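Local coordinates for protein mannan endo-1,4-beta-mannosidase (Mytilus edulis, PDB 2C0H) that hydrolyses 1,4-beta linkages within the backbones of mannans, as a monomeric endo-acting glycoside hydrolase of family 5 with an alpha/beta barrel fold, at residues Asn79-Gly84 with Thr131-Ser136; Ala141-Ala146 with Ala209-Glu214; Gly166-Gly171 with Ser187-Ala192. The protein carries 3 engineered substitutions. All blocks are in the same frame, centred on the assembly; numbering follows the deposited sequence.

Interaction 1: Asn79-Gly84 with Thr131-Ser136; sequences NGYVTG and TRKLQS
Ser136 and Lys133 of helix 131-149 hold the hairpin strand 82-84 and the turn before it against the outside of the TIM barrel. The backbone N of Val82 gives a nearly straight bond to Ser136 OG, 3.0 Å long, with 171° at the hydrogen. Lys133 NZ reaches the other end of the turn and bonds to Asn79 O at 3.0 Å, nearly along the C=O axis. Tyr81 lies between these bonds along the chain, and its ring leans over Lys133. Lys133 CG sits over the centre of one ring face, 3.8 Å from the centroid, in a CH-pi contact. The lysine chain runs roughly perpendicular to the tyrosine side chain. Lys133 can serve both partners because its chain is fully extended beyond CG: the methylene near the helix meets the ring, and the ammonium passes on to the carbonyl. At the far end of the ring, Tyr81 OH lies 3.2 Å from Arg132 NH2, the ring and guanidinium planes being 74° apart. The guanidinium is held by a salt bridge to Asp130. The turn itself is fixed by Asp77 OD1, which takes bonds from the N atoms of Asn79 and Tyr81. Val82 packs farther along the helix, on Tyr137 and Ala141. Ser136 OG is placed by its own helix: it donates to Lys133 O at 2.6 Å, on a lone pair in the carbonyl plane.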
loop_
_atom_site.group_PDB
_atom_site.type_symbol
_atom_site.label_atom_id
_atom_site.label_comp_id
_atom_site.label_asym_id
_atom_site.label_seq_id
_atom_site.Cartn_x
_atom_site.Cartn_y
_atom_site.Cartn_z
ATOM N N ASN A 79 11.652 -21.054 -15.332
ATOM C CA ASN A 79 10.414 -21.684 -14.875
ATOM C C ASN A 79 9.574 -20.820 -13.965
ATOM O O ASN A 79 8.532 -21.255 -13.498
ATOM C CB ASN A 79 10.725 -22.992 -14.146
ATOM C CG ASN A 79 11.353 -24.012 -15.044
ATOM O OD1 ASN A 79 10.940 -24.181 -16.192
ATOM N ND2 ASN A 79 12.337 -24.734 -14.516
ATOM N N GLY A 80 10.021 -19.601 -13.714
ATOM C CA GLY A 80 9.251 -18.666 -12.891
ATOM C C GLY A 80 9.622 -18.666 -11.417
ATOM O O GLY A 80 8.960 -18.020 -10.627
ATOM N N TYR A 81 10.658 -19.397 -11.026
ATOM C CA TYR A 81 11.169 -19.281 -9.662
ATOM C C TYR A 81 12.083 -18.049 -9.524
ATOM O O TYR A 81 12.732 -17.642 -10.477
ATOM C CB TYR A 81 11.918 -20.555 -9.288
ATOM C CG TYR A 81 11.042 -21.769 -9.042
ATOM C CD1 TYR A 81 10.777 -22.201 -7.747
ATOM C CD2 TYR A 81 10.499 -22.507 -10.087
ATOM C CE1 TYR A 81 9.992 -23.299 -7.499
ATOM C CE2 TYR A 81 9.712 -23.619 -9.836
ATOM C CZ TYR A 81 9.477 -24.018 -8.544
ATOM O OH TYR A 81 8.690 -25.107 -8.266
ATOM N N VAL A 82 12.169 -17.469 -8.331
ATOM C CA VAL A 82 13.016 -16.308 -8.080
ATOM C C VAL A 82 14.380 -16.801 -7.583
ATOM O O VAL A 82 14.430 -17.623 -6.658
ATOM C CB VAL A 82 12.346 -15.349 -7.048
ATOM C CG1 VAL A 82 13.295 -14.261 -6.607
ATOM C CG2 VAL A 82 11.057 -14.773 -7.638
ATOM N N THR A 83 15.451 -16.328 -8.207
ATOM C CA THR A 83 16.819 -16.747 -7.867
ATOM C C THR A 83 17.613 -15.774 -6.986
ATOM O O THR A 83 18.589 -16.159 -6.335
ATOM C CB THR A 83 17.627 -17.039 -9.144
ATOM O OG1 THR A 83 17.678 -15.859 -9.956
ATOM C CG2 THR A 83 16.991 -18.173 -9.934
ATOM N N GLY A 84 17.219 -14.507 -6.966
ATOM C CA GLY A 84 17.925 -13.515 -6.192
ATOM C C GLY A 84 17.526 -12.134 -6.630
ATOM O O GLY A 84 16.483 -11.959 -7.261
ATOM N N THR A 131 2.701 -22.322 -4.640
ATOM C CA THR A 131 3.300 -21.983 -3.360
ATOM C C THR A 131 4.839 -22.172 -3.308
ATOM O O THR A 131 5.534 -21.487 -2.573
ATOM C CB THR A 131 2.650 -22.762 -2.213
ATOM O OG1 THR A 131 2.706 -24.162 -2.496
ATOM C CG2 THR A 131 1.190 -22.340 -2.032
ATOM N N ARG A 132 5.383 -23.085 -4.107
ATOM C CA ARG A 132 6.843 -23.254 -4.138
ATOM C C ARG A 132 7.566 -22.105 -4.837
ATOM O O ARG A 132 8.687 -21.743 -4.470
ATOM C CB ARG A 132 7.209 -24.606 -4.744
ATOM C CG ARG A 132 6.673 -25.777 -3.909
ATOM C CD ARG A 132 6.863 -27.151 -4.543
ATOM N NE ARG A 132 6.872 -27.128 -6.007
ATOM C CZ ARG A 132 5.848 -26.762 -6.792
ATOM N NH1 ARG A 132 4.674 -26.371 -6.290
ATOM N NH2 ARG A 132 6.006 -26.772 -8.111
ATOM N N LYS A 133 6.912 -21.522 -5.832
ATOM C CA LYS A 133 7.425 -20.316 -6.467
ATOM C C LYS A 133 7.341 -19.129 -5.489
ATOM O O LYS A 133 8.321 -18.387 -5.334
ATOM C CB LYS A 133 6.686 -20.029 -7.782
ATOM C CG LYS A 133 6.938 -21.086 -8.870
ATOM C CD LYS A 133 6.121 -20.795 -10.137
ATOM C CE LYS A 133 6.366 -21.858 -11.186
ATOM N NZ LYS A 133 5.721 -21.536 -12.497
ATOM N N LEU A 134 6.203 -18.978 -4.817
ATOM C CA LEU A 134 6.066 -17.934 -3.796
ATOM C C LEU A 134 7.178 -18.040 -2.737
ATOM O O LEU A 134 7.805 -17.054 -2.365
ATOM C CB LEU A 134 4.707 -17.993 -3.117
ATOM C CG LEU A 134 4.363 -16.903 -2.111
ATOM C CD1 LEU A 134 4.579 -15.501 -2.698
ATOM C CD2 LEU A 134 2.937 -17.103 -1.646
ATOM N N GLN A 135 7.453 -19.254 -2.272
ATOM C CA GLN A 135 8.512 -19.429 -1.288
ATOM C C GLN A 135 9.902 -18.997 -1.792
ATOM O O GLN A 135 10.704 -18.461 -1.028
ATOM C CB GLN A 135 8.542 -20.876 -0.793
ATOM C CG GLN A 135 9.390 -21.071 0.451
ATOM C CD GLN A 135 8.817 -20.365 1.663
ATOM O OE1 GLN A 135 7.640 -20.528 1.988
ATOM N NE2 GLN A 135 9.644 -19.567 2.328
ATOM N N SER A 136 10.188 -19.204 -3.085
ATOM C CA SER A 136 11.466 -18.769 -3.656
ATOM C C SER A 136 11.614 -17.244 -3.619
ATOM O O SER A 136 12.689 -16.725 -3.363
ATOM C CB SER A 136 11.700 -19.315 -5.067
ATOM O OG SER A 136 10.827 -18.756 -6.033
#

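Interaction 2: Ala141-Ala146 with Ala209-Glu214; sequences ALKPMA and AAAIKE
Leu142 and Ile212 meet where two neighbouring outer helices of the TIM barrel, 131-149 and 198-215, pack side by side. The segments run in roughly the same direction. Their axes come within 9.0 Å and cross at -36°. The approach is slightly close for two helices, consistent with the small residues Ala146 and Ala211 at the interface. Both point at the other helix with only a methyl group.

Leu142 is the main apolar bump on its side. Its CG is anti to the backbone N (chi1 -177°), which carries the forked end across to the second helix. Both methyls of the fork lie against Ile212 CG1, with CD2 the nearer at 3.9 Å. The two side chains stand nearly square to each other. Leu142 CD2 also reaches Ala211 CB at 4.3 Å, where the short alanine forms a shallow place beside the isoleucine. One turn on, the other branch of Ile212, CG2, faces the methyl of Ala146 at 4.5 Å. Ile212 thus sits between Leu142 and Ala146. On the barrel side it also touches Trp158 and Ile160 of strand 155-162.

Lys143 closes the outer margin. Its extended chain passes over Ala211, with CE 4.1 Å from Ala211 CB. NZ then makes a salt bridge of 2.6 Å to Glu214 OE2, coming from above the carboxylate plane. An alanine in place of Lys143 would probably leave Glu214 without its counter-charge across the contact and remove the aliphatic cover that the lysine gives the methyl of Ala211.

The chemistry is therefore layered. Apolar branches fill the buried side next to the barrel, and one ion pair joins the helices at the solvent-facing margin, where its charges would probably be less costly to keep.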
loop_
_atom_site.group_PDB
_atom_site.type_symbol
_atom_site.label_atom_id
_atom_site.label_comp_id
_atom_site.label_asym_id
_atom_site.label_seq_id
_atom_site.Cartn_x
_atom_site.Cartn_y
_atom_site.Cartn_z
ATOM N N ALA A 141 14.572 -13.001 -2.222
ATOM C CA ALA A 141 14.388 -11.572 -2.502
ATOM C C ALA A 141 13.767 -10.798 -1.340
ATOM O O ALA A 141 14.353 -9.821 -0.871
ATOM C CB ALA A 141 13.559 -11.384 -3.768
ATOM N N LEU A 142 12.601 -11.213 -0.864
ATOM C CA LEU A 142 11.868 -10.412 0.117
ATOM C C LEU A 142 12.594 -10.355 1.465
ATOM O O LEU A 142 12.812 -9.283 2.007
ATOM C CB LEU A 142 10.434 -10.910 0.276
ATOM C CG LEU A 142 9.532 -10.110 1.221
ATOM C CD1 LEU A 142 9.573 -8.603 0.857
ATOM C CD2 LEU A 142 8.136 -10.648 1.202
ATOM N N LYS A 143 12.991 -11.498 2.005
ATOM C CA LYS A 143 13.690 -11.482 3.288
ATOM C C LYS A 143 15.018 -10.693 3.251
ATOM O O LYS A 143 15.258 -9.856 4.128
ATOM C CB LYS A 143 13.855 -12.905 3.848
ATOM C CG LYS A 143 12.589 -13.459 4.417
ATOM C CD LYS A 143 12.809 -14.789 5.128
ATOM C CE LYS A 143 11.575 -15.236 5.832
ATOM N NZ LYS A 143 11.772 -16.588 6.470
ATOM N N PRO A 144 15.895 -10.950 2.260
ATOM C CA PRO A 144 17.126 -10.157 2.120
ATOM C C PRO A 144 16.891 -8.644 2.079
ATOM O O PRO A 144 17.609 -7.889 2.728
ATOM C CB PRO A 144 17.721 -10.674 0.802
ATOM C CG PRO A 144 17.230 -12.067 0.715
ATOM C CD PRO A 144 15.851 -12.058 1.288
ATOM N N MET A 145 15.865 -8.223 1.346
ATOM C CA MET A 145 15.547 -6.818 1.202
ATOM C C MET A 145 15.064 -6.217 2.524
ATOM O O MET A 145 15.565 -5.172 2.962
ATOM C CB MET A 145 14.481 -6.657 0.123
ATOM C CG MET A 145 14.240 -5.279 -0.348
ATOM S SD MET A 145 13.404 -5.388 -1.959
ATOM C CE MET A 145 12.038 -6.487 -1.584
ATOM N N ALA A 146 14.113 -6.886 3.166
ATOM C CA ALA A 146 13.528 -6.376 4.405
ATOM C C ALA A 146 14.564 -6.364 5.524
ATOM O O ALA A 146 14.599 -5.448 6.339
ATOM C CB ALA A 146 12.327 -7.182 4.797
ATOM N N ALA A 209 3.378 -11.205 4.380
ATOM C CA ALA A 209 3.302 -10.483 5.648
ATOM C C ALA A 209 4.090 -11.217 6.727
ATOM O O ALA A 209 4.839 -10.607 7.465
ATOM C CB ALA A 209 1.880 -10.299 6.065
ATOM N N ALA A 210 3.936 -12.537 6.777
ATOM C CA ALA A 210 4.676 -13.320 7.761
ATOM C C ALA A 210 6.192 -13.261 7.535
ATOM O O ALA A 210 6.968 -13.149 8.494
ATOM C CB ALA A 210 4.168 -14.758 7.760
ATOM N N ALA A 211 6.615 -13.298 6.272
ATOM C CA ALA A 211 8.025 -13.250 5.919
ATOM C C ALA A 211 8.707 -11.946 6.349
ATOM O O ALA A 211 9.777 -11.949 6.920
ATOM C CB ALA A 211 8.175 -13.466 4.426
ATOM N N ILE A 212 8.062 -10.819 6.091
ATOM C CA ILE A 212 8.613 -9.524 6.444
ATOM C C ILE A 212 8.747 -9.433 7.957
ATOM O O ILE A 212 9.764 -8.978 8.458
ATOM C CB ILE A 212 7.714 -8.381 5.917
ATOM C CG1 ILE A 212 7.752 -8.378 4.385
ATOM C CG2 ILE A 212 8.176 -7.035 6.505
ATOM C CD1 ILE A 212 6.659 -7.564 3.754
ATOM N N LYS A 213 7.733 -9.905 8.668
ATOM C CA LYS A 213 7.730 -9.792 10.129
ATOM C C LYS A 213 8.663 -10.800 10.785
ATOM O O LYS A 213 9.000 -10.647 11.951
ATOM C CB LYS A 213 6.317 -9.935 10.677
ATOM C CG LYS A 213 5.432 -8.741 10.355
ATOM C CD LYS A 213 4.024 -8.980 10.832
ATOM C CE LYS A 213 3.196 -7.719 10.804
ATOM N NZ LYS A 213 1.950 -7.908 11.599
ATOM N N GLU A 214 9.090 -11.817 10.049
ATOM C CA GLU A 214 10.100 -12.751 10.572
ATOM C C GLU A 214 11.482 -12.107 10.691
ATOM O O GLU A 214 12.212 -12.380 11.654
ATOM C CB GLU A 214 10.172 -14.000 9.698
ATOM C CG GLU A 214 10.995 -15.131 10.286
ATOM C CD GLU A 214 10.827 -16.434 9.527
ATOM O OE1 GLU A 214 11.434 -17.445 9.957
ATOM O OE2 GLU A 214 10.089 -16.460 8.510
#

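Interaction 3: Gly166-Gly171 with Ser187-Ala192; sequences GEIKPG and SGAGWA
Trp191 lies over Gly166 where two parts of the long loop between strand 155-162 and helix 198-215 meet on the active-site side of the barrel. Trp191 probably binds substrate, as in relatives. From CB, the side chain puts CG between the backbone N and the carbonyl carbon (chi1 68°), which brings the indole back over the other segment. NE1 bonds to Ala115 O. CD2 and CE3 each lie 3.8 Å from Gly166 CA. CE2 and CZ3 come to 3.6 Å from it, and CZ2 and CH2, farthest out, to 3.5 Å. Gly166 CA thus sits over a face of the six-membered ring, 3.4 Å from its centroid, in a CH-pi contact. Gly188 O lies at the ring edge, in plane. The indole also meets Trp226 and touches Glu163, the probable proton donor.

Beside the stack, Ala192 N bonds to Gly166 O at 2.9 Å, in the carbonyl plane. Ile168 CG2 packs on Ala189 CB. Ile168 O is buried with no hydrogen-bond partner in the model; Gly190 CA lies 3.4 Å from it.

Backbone and glycine contacts dominate here. Gly166 covers one face of the indole and Ala115 O holds NE1, consistent with a preset orientation for sugar binding.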
loop_
_atom_site.group_PDB
_atom_site.type_symbol
_atom_site.label_atom_id
_atom_site.label_comp_id
_atom_site.label_asym_id
_atom_site.label_seq_id
_atom_site.Cartn_x
_atom_site.Cartn_y
_atom_site.Cartn_z
ATOM N N GLY A 166 -8.455 -6.454 -8.678
ATOM C CA GLY A 166 -8.381 -6.360 -10.138
ATOM C C GLY A 166 -8.463 -7.709 -10.830
ATOM O O GLY A 166 -8.916 -7.821 -11.980
ATOM N N GLU A 167 -8.027 -8.738 -10.118
ATOM C CA GLU A 167 -7.873 -10.070 -10.692
ATOM C C GLU A 167 -8.639 -11.152 -9.902
ATOM O O GLU A 167 -8.473 -12.351 -10.156
ATOM C CB GLU A 167 -6.366 -10.379 -10.865
ATOM C CG GLU A 167 -5.718 -9.472 -11.959
ATOM C CD GLU A 167 -4.196 -9.367 -11.946
ATOM O OE1 GLU A 167 -3.520 -9.856 -11.015
ATOM O OE2 GLU A 167 -3.662 -8.729 -12.886
ATOM N N ILE A 168 -9.539 -10.740 -9.019
ATOM C CA ILE A 168 -10.340 -11.695 -8.236
ATOM C C ILE A 168 -11.519 -12.261 -9.067
ATOM O O ILE A 168 -11.957 -11.656 -10.048
ATOM C CB ILE A 168 -10.857 -11.054 -6.940
ATOM C CG1 ILE A 168 -11.277 -12.107 -5.908
ATOM C CG2 ILE A 168 -12.034 -10.110 -7.228
ATOM C CD1 ILE A 168 -11.429 -11.548 -4.512
ATOM N N LYS A 169 -11.996 -13.445 -8.695
ATOM C CA LYS A 169 -13.204 -14.032 -9.277
ATOM C C LYS A 169 -14.451 -13.617 -8.482
ATOM O O LYS A 169 -14.661 -14.099 -7.375
ATOM C CB LYS A 169 -13.098 -15.555 -9.268
ATOM C CG LYS A 169 -12.039 -16.122 -10.172
ATOM C CD LYS A 169 -11.998 -17.647 -10.039
ATOM C CE LYS A 169 -10.868 -18.272 -10.811
ATOM N NZ LYS A 169 -10.906 -19.757 -10.658
ATOM N N PRO A 170 -15.269 -12.703 -9.024
ATOM C CA PRO A 170 -16.495 -12.315 -8.317
ATOM C C PRO A 170 -17.671 -13.312 -8.471
ATOM O O PRO A 170 -17.663 -14.158 -9.363
ATOM C CB PRO A 170 -16.832 -10.951 -8.954
ATOM C CG PRO A 170 -16.283 -11.024 -10.306
ATOM C CD PRO A 170 -15.103 -11.960 -10.287
ATOM N N GLY A 171 -18.673 -13.208 -7.598
ATOM C CA GLY A 171 -19.893 -13.996 -7.716
ATOM C C GLY A 171 -19.807 -15.422 -7.209
ATOM O O GLY A 171 -20.703 -16.232 -7.476
ATOM N N SER A 187 -19.915 -5.042 -9.061
ATOM C CA SER A 187 -19.033 -4.013 -8.471
ATOM C C SER A 187 -17.916 -3.530 -9.392
ATOM O O SER A 187 -17.288 -2.502 -9.128
ATOM C CB SER A 187 -18.388 -4.557 -7.197
ATOM O OG SER A 187 -17.307 -5.431 -7.517
ATOM N N GLY A 188 -17.631 -4.290 -10.445
ATOM C CA GLY A 188 -16.490 -4.018 -11.300
ATOM C C GLY A 188 -15.254 -4.831 -10.965
ATOM O O GLY A 188 -14.343 -4.891 -11.765
ATOM N N ALA A 189 -15.217 -5.458 -9.788
ATOM C CA ALA A 189 -14.087 -6.317 -9.430
ATOM C C ALA A 189 -13.807 -7.345 -10.519
ATOM O O ALA A 189 -14.732 -7.801 -11.195
ATOM C CB ALA A 189 -14.373 -7.033 -8.130
ATOM N N GLY A 190 -12.535 -7.717 -10.674
ATOM C CA GLY A 190 -12.109 -8.658 -11.707
ATOM C C GLY A 190 -11.948 -8.029 -13.082
ATOM O O GLY A 190 -11.925 -8.735 -14.087
ATOM N N TRP A 191 -11.782 -6.709 -13.126
ATOM C CA TRP A 191 -11.634 -5.994 -14.408
ATOM C C TRP A 191 -10.431 -6.387 -15.262
ATOM O O TRP A 191 -10.484 -6.264 -16.490
ATOM C CB TRP A 191 -11.610 -4.468 -14.202
ATOM C CG TRP A 191 -10.402 -3.931 -13.480
ATOM C CD1 TRP A 191 -9.211 -3.533 -14.029
ATOM C CD2 TRP A 191 -10.272 -3.724 -12.066
ATOM N NE1 TRP A 191 -8.355 -3.094 -13.049
ATOM C CE2 TRP A 191 -8.977 -3.208 -11.835
ATOM C CE3 TRP A 191 -11.125 -3.926 -10.974
ATOM C CZ2 TRP A 191 -8.513 -2.881 -10.552
ATOM C CZ3 TRP A 191 -10.662 -3.605 -9.699
ATOM C CH2 TRP A 191 -9.370 -3.095 -9.502
ATOM N N ALA A 192 -9.344 -6.832 -14.640
ATOM C CA ALA A 192 -8.144 -7.242 -15.380
ATOM C C ALA A 192 -8.176 -8.730 -15.735
ATOM O O ALA A 192 -7.320 -9.197 -16.490
ATOM C CB ALA A 192 -6.893 -6.902 -14.596
#

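How the interactions relate
Interactions 1 and 2 share helix 131-149 and follow each other along it. They touch where Val82 CG1 lies 4.1 Å from Ala141 CB. Interaction 1 is the more peripheral, partly buried, and relies on side-chain bonds to a turn's backbone. Interaction 2 is buried and joins helix to helix through apolar branches, with a single ion pair. Interaction 3 stands apart, its centre 26 Å from that of interaction 1 and 28 Å from that of interaction 2. It is nested in the chain between the two helices of interaction 2. It is mostly buried, though Trp191 is exposed. It joins loop to loop, mostly through backbone, and is the one at the probable substrate site.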